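Local coordinates for endo-beta-1,2-glucanase (Talaromyces funiculosus, PDB 6IMV), which hydrolyses internal beta-1,2-glucosidic linkages of beta-1,2-glucans, working as an endo-acting fungal glycoside hydrolase, at residues Ala330-Ser335 / Phe387-Phe392; Trp307-Met312 / Arg322-Ala327. All coordinates share one frame; numbering follows the deposited sequence.

Contact 1: residues Ala330-Ser335 / Phe387-Phe392; sequences ARTCNS and FPTVLF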
# COMPACT_ATOMS: atom_id res chain seq x y z
N ALA A 330 17.10 -10.39 3.28
CA ALA A 330 17.11 -10.12 4.70
C ALA A 330 15.75 -10.46 5.32
O ALA A 330 15.68 -11.08 6.39
CB ALA A 330 17.48 -8.68 4.94
N ARG A 331 14.65 -10.08 4.65
CA ARG A 331 13.31 -10.20 5.26
C ARG A 331 12.95 -11.68 5.41
O ARG A 331 12.48 -12.10 6.48
CB ARG A 331 12.26 -9.44 4.44
CG ARG A 331 11.01 -9.04 5.22
CD ARG A 331 9.88 -8.52 4.33
NE ARG A 331 10.28 -7.48 3.40
CZ ARG A 331 10.55 -6.22 3.72
NH1 ARG A 331 10.37 -5.79 4.97
NH2 ARG A 331 11.04 -5.39 2.81
N THR A 332 13.12 -12.46 4.33
CA THR A 332 12.79 -13.88 4.35
C THR A 332 13.72 -14.63 5.31
O THR A 332 13.26 -15.38 6.16
CB THR A 332 12.80 -14.50 2.94
OG1 THR A 332 14.07 -14.36 2.32
CG2 THR A 332 11.75 -13.89 2.03
N CYS A 333 15.03 -14.42 5.19
CA CYS A 333 16.01 -15.21 5.95
C CYS A 333 16.01 -14.79 7.42
O CYS A 333 16.29 -15.63 8.28
CB CYS A 333 17.39 -15.13 5.31
SG CYS A 333 17.42 -15.86 3.65
N ASN A 334 15.67 -13.53 7.72
CA ASN A 334 15.53 -13.06 9.11
C ASN A 334 14.49 -13.92 9.83
O ASN A 334 14.69 -14.27 11.00
CB ASN A 334 15.13 -11.58 9.22
CG ASN A 334 14.76 -11.15 10.63
OD1 ASN A 334 13.59 -10.91 10.91
ND2 ASN A 334 15.73 -11.05 11.52
N SER A 335 13.39 -14.24 9.14
CA SER A 335 12.31 -14.99 9.76
C SER A 335 12.72 -16.45 10.00
O SER A 335 12.35 -17.02 11.03
CB SER A 335 11.04 -14.86 8.98
OG SER A 335 10.38 -13.65 9.33
N PHE A 387 4.35 -8.67 0.28
CA PHE A 387 4.12 -7.95 -0.98
C PHE A 387 5.45 -7.54 -1.63
O PHE A 387 5.59 -7.72 -2.84
CB PHE A 387 3.10 -6.81 -0.83
CG PHE A 387 3.63 -5.46 -0.44
CD1 PHE A 387 4.32 -4.67 -1.35
CD2 PHE A 387 3.40 -4.95 0.83
CE1 PHE A 387 4.79 -3.42 -0.99
CE2 PHE A 387 3.88 -3.70 1.19
CZ PHE A 387 4.56 -2.93 0.28
N PRO A 388 6.48 -7.04 -0.91
CA PRO A 388 7.74 -6.65 -1.55
C PRO A 388 8.51 -7.87 -2.09
O PRO A 388 9.22 -7.76 -3.08
CB PRO A 388 8.56 -5.95 -0.45
CG PRO A 388 7.59 -5.75 0.69
CD PRO A 388 6.52 -6.81 0.54
N THR A 389 8.37 -9.02 -1.41
CA THR A 389 8.98 -10.26 -1.84
C THR A 389 8.37 -10.70 -3.18
O THR A 389 9.08 -11.14 -4.09
CB THR A 389 8.82 -11.35 -0.77
OG1 THR A 389 9.01 -10.78 0.52
CG2 THR A 389 9.77 -12.51 -0.98
N VAL A 390 7.04 -10.55 -3.30
CA VAL A 390 6.29 -10.98 -4.47
C VAL A 390 6.84 -10.27 -5.73
O VAL A 390 6.90 -10.89 -6.80
CB VAL A 390 4.78 -10.73 -4.30
CG1 VAL A 390 4.04 -10.80 -5.63
CG2 VAL A 390 4.18 -11.70 -3.30
N LEU A 391 7.24 -9.00 -5.60
CA LEU A 391 7.75 -8.22 -6.74
C LEU A 391 9.02 -8.85 -7.32
O LEU A 391 9.26 -8.71 -8.52
CB LEU A 391 7.99 -6.77 -6.29
CG LEU A 391 6.73 -5.98 -5.93
CD1 LEU A 391 7.08 -4.60 -5.39
CD2 LEU A 391 5.80 -5.86 -7.13
N PHE A 392 9.82 -9.53 -6.48
CA PHE A 392 11.07 -10.17 -6.92
C PHE A 392 10.89 -11.66 -7.24
O PHE A 392 11.56 -12.19 -8.13
CB PHE A 392 12.18 -9.98 -5.88
CG PHE A 392 12.74 -8.59 -5.91
CD1 PHE A 392 13.63 -8.22 -6.91
CD2 PHE A 392 12.35 -7.63 -4.99
CE1 PHE A 392 14.13 -6.93 -6.97
CE2 PHE A 392 12.85 -6.34 -5.05
CZ PHE A 392 13.73 -5.99 -6.05
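Two helices of a helix-rich glycoside hydrolase, whose family is known for an (alpha/alpha)6-barrel fold, meet here: Arg331 and Thr332, near the C-terminal end of helix 318-337, face Pro388 and Thr389 on the short helix 387-392. All four touching residues are buried. The backbones come nearest at Thr332 CA and Thr389 CA, 8.1 Å from each other, and no hydrogen bond runs directly between the segments. The two threonines touch through their methyl groups, Thr332 CG2 to Thr389 CG2 at 3.9 Å. For Thr332 this follows from chi1 of 59°, which tucks OG1 between the backbone N and the carbonyl carbon and leaves CG2 to reach across; the hydroxyl stays with its own helix at Glu328 O and also meets Cys487 N. Beside this pair, Arg331 reaches out and bends at chi3 (-50°), laying one face of its guanidinium against the proline ring: Arg331 NH2 lies 4.1 Å from Pro388 CG, with the two side chains crossing at about a right angle. The next residue, Cys333, is joined by a disulfide to Cys487, which fastens this end of helix 318-337 to the C-terminal part of the chain. The direct contact is thus van der Waals, methyl on methyl and guanidinium face on Pro388, whereas the polar linkage is indirect: one carboxylate, that of Glu328, pairs through OE2 with Arg331 NH2 in a salt bridge and through OE1 hydrogen-bonds Thr389 OG1, so that Glu328 bridges the two helices and the arginine probably offsets its negative charge.

Contact 2: residues Trp307-Met312 / Arg322-Ala327; sequences WKVLEM and RVFQNA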
# COMPACT_ATOMS: atom_id res chain seq x y z
N TRP A 307 6.30 0.61 -0.13
CA TRP A 307 5.11 0.95 -0.94
C TRP A 307 5.44 1.71 -2.23
O TRP A 307 4.78 1.49 -3.25
CB TRP A 307 4.16 1.77 -0.06
CG TRP A 307 2.74 1.94 -0.50
CD1 TRP A 307 2.27 2.55 -1.62
CD2 TRP A 307 1.58 1.62 0.30
NE1 TRP A 307 0.90 2.59 -1.60
CE2 TRP A 307 0.45 2.05 -0.42
CE3 TRP A 307 1.40 1.03 1.56
CZ2 TRP A 307 -0.85 1.87 0.06
CZ3 TRP A 307 0.12 0.87 2.04
CH2 TRP A 307 -0.99 1.29 1.30
N LYS A 308 6.40 2.63 -2.18
CA LYS A 308 6.67 3.55 -3.30
C LYS A 308 7.00 2.78 -4.59
O LYS A 308 6.70 3.27 -5.67
CB LYS A 308 7.80 4.53 -2.96
CG LYS A 308 9.19 3.92 -2.86
CD LYS A 308 10.20 4.83 -2.21
CE LYS A 308 11.62 4.31 -2.31
NZ LYS A 308 12.61 5.29 -1.80
N VAL A 309 7.61 1.60 -4.47
CA VAL A 309 8.10 0.86 -5.65
C VAL A 309 6.91 0.30 -6.45
O VAL A 309 7.09 -0.03 -7.62
CB VAL A 309 9.10 -0.25 -5.27
CG1 VAL A 309 10.22 0.29 -4.40
CG2 VAL A 309 8.43 -1.44 -4.61
N LEU A 310 5.72 0.23 -5.83
CA LEU A 310 4.48 -0.17 -6.52
C LEU A 310 4.00 0.92 -7.48
O LEU A 310 3.19 0.63 -8.36
CB LEU A 310 3.37 -0.44 -5.50
CG LEU A 310 3.51 -1.68 -4.61
CD1 LEU A 310 2.50 -1.62 -3.47
CD2 LEU A 310 3.32 -2.96 -5.41
N GLU A 311 4.42 2.17 -7.26
CA GLU A 311 3.76 3.32 -7.89
C GLU A 311 4.69 4.08 -8.85
O GLU A 311 4.21 4.77 -9.70
CB GLU A 311 3.23 4.26 -6.81
CG GLU A 311 2.27 3.58 -5.85
CD GLU A 311 1.25 4.50 -5.20
OE1 GLU A 311 0.80 5.48 -5.87
OE2 GLU A 311 0.92 4.25 -4.04
N MET A 312 6.01 3.96 -8.71
CA MET A 312 6.95 4.63 -9.62
C MET A 312 8.06 3.65 -9.98
O MET A 312 8.34 2.73 -9.21
CB MET A 312 7.54 5.89 -8.98
CG MET A 312 6.48 6.92 -8.65
SD MET A 312 7.18 8.45 -8.03
CE MET A 312 7.71 9.24 -9.56
N ARG A 322 18.80 -3.83 -6.90
CA ARG A 322 19.73 -4.71 -6.14
C ARG A 322 19.56 -4.49 -4.63
O ARG A 322 19.50 -5.45 -3.87
CB ARG A 322 21.18 -4.46 -6.56
CG ARG A 322 21.55 -5.06 -7.92
CD ARG A 322 22.85 -4.49 -8.45
NE ARG A 322 23.98 -4.76 -7.56
CZ ARG A 322 25.01 -3.94 -7.36
NH1 ARG A 322 25.91 -4.26 -6.45
NH2 ARG A 322 25.13 -2.81 -8.03
N VAL A 323 19.50 -3.23 -4.19
CA VAL A 323 19.34 -2.89 -2.77
C VAL A 323 18.00 -3.43 -2.27
O VAL A 323 17.91 -3.97 -1.16
CB VAL A 323 19.48 -1.38 -2.54
CG1 VAL A 323 19.00 -0.97 -1.15
CG2 VAL A 323 20.92 -0.92 -2.75
N PHE A 324 16.95 -3.30 -3.08
CA PHE A 324 15.62 -3.75 -2.66
C PHE A 324 15.49 -5.28 -2.78
O PHE A 324 14.73 -5.88 -2.02
CB PHE A 324 14.53 -2.98 -3.42
CG PHE A 324 14.25 -1.63 -2.81
CD1 PHE A 324 15.15 -0.59 -2.95
CD2 PHE A 324 13.11 -1.41 -2.05
CE1 PHE A 324 14.89 0.66 -2.38
CE2 PHE A 324 12.87 -0.18 -1.47
CZ PHE A 324 13.75 0.86 -1.65
N GLN A 325 16.23 -5.90 -3.70
CA GLN A 325 16.30 -7.36 -3.74
C GLN A 325 16.95 -7.86 -2.45
O GLN A 325 16.48 -8.80 -1.83
CB GLN A 325 17.03 -7.86 -4.99
CG GLN A 325 16.87 -9.36 -5.21
CD GLN A 325 17.31 -9.86 -6.56
OE1 GLN A 325 17.93 -9.17 -7.34
NE2 GLN A 325 17.01 -11.11 -6.85
N ASN A 326 18.05 -7.22 -2.04
CA ASN A 326 18.73 -7.55 -0.79
C ASN A 326 17.74 -7.48 0.39
O ASN A 326 17.80 -8.31 1.28
CB ASN A 326 19.94 -6.63 -0.54
CG ASN A 326 21.23 -7.15 -1.14
OD1 ASN A 326 21.23 -8.07 -1.97
ND2 ASN A 326 22.34 -6.57 -0.71
N ALA A 327 16.84 -6.49 0.38
CA ALA A 327 15.86 -6.32 1.46
C ALA A 327 15.09 -7.63 1.67
O ALA A 327 14.76 -7.97 2.80
CB ALA A 327 14.92 -5.18 1.17
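Val309 and Phe324 sit opposite each other at a CA-CA distance of 9.3 Å, the first in a short turn whose residues 308-310 have helical backbone angles, the second in the regular helix 318-337. The Phe324 ring reaches across between them. Val309 CG1 comes to 4.0 Å from Phe324 CE2, approaching the ring obliquely, near both CE2 and CD2. At the next ring atom, Lys308 CE lies 4.1 Å from Phe324 CZ, also oblique to the ring, with the lysine running at about a right angle to the phenylalanine side chain. The lysine starts with CG wedged between the backbone N and the carbonyl carbon (chi1 70°); from there the extended chain brings CE to the ring and carries NZ past it to polar partners: a salt bridge with Glu252 OE1 and hydrogen bonds with Pro248 O and Tyr472 OH. In fold terms, the contact sets the loop following strand 290-296 against the helix that the same loop leads into, with side chains of helices 163-182 and 252-261 packing on Glu311 and Met312. The turn is tightened from within, since Lys308 O accepts from both Glu311 N, at 3.0 Å, and Met312 N, at 3.2 Å. On its other side Glu311 folds back beside Trp307; Trp307 NE1 gives Glu311 OE2, lying in the plane of the indole at its edge, a weak hydrogen bond of 3.0 Å with an N-H...O angle of 128°. The Trp307 side chain packs on Ser84 and Leu85 of helix 80-94, and Leu310 shares backbone hydrogen bonds with Val447.

From the N terminus, contact 2 comes first and closes a short loop of nine residues, 313-321, which carries the chain from the 307-312 turn into helix 318-337. Contact 1 opens later on the same helix and closes a longer loop of 51 residues, taking in strands 347-352, 357-362 and 380-381. The two loops follow in series, neither nesting nor crossing. Their centres are 11 Å apart, and helix 387-392 joins them spatially: Leu391 CD1 lies 3.5 Å from Val309 CG2, and Phe392 CZ packs 3.4 Å from Gln325 N. Helix 318-337 is thereby packed against the preceding turn and the later short helix, which also touch each other.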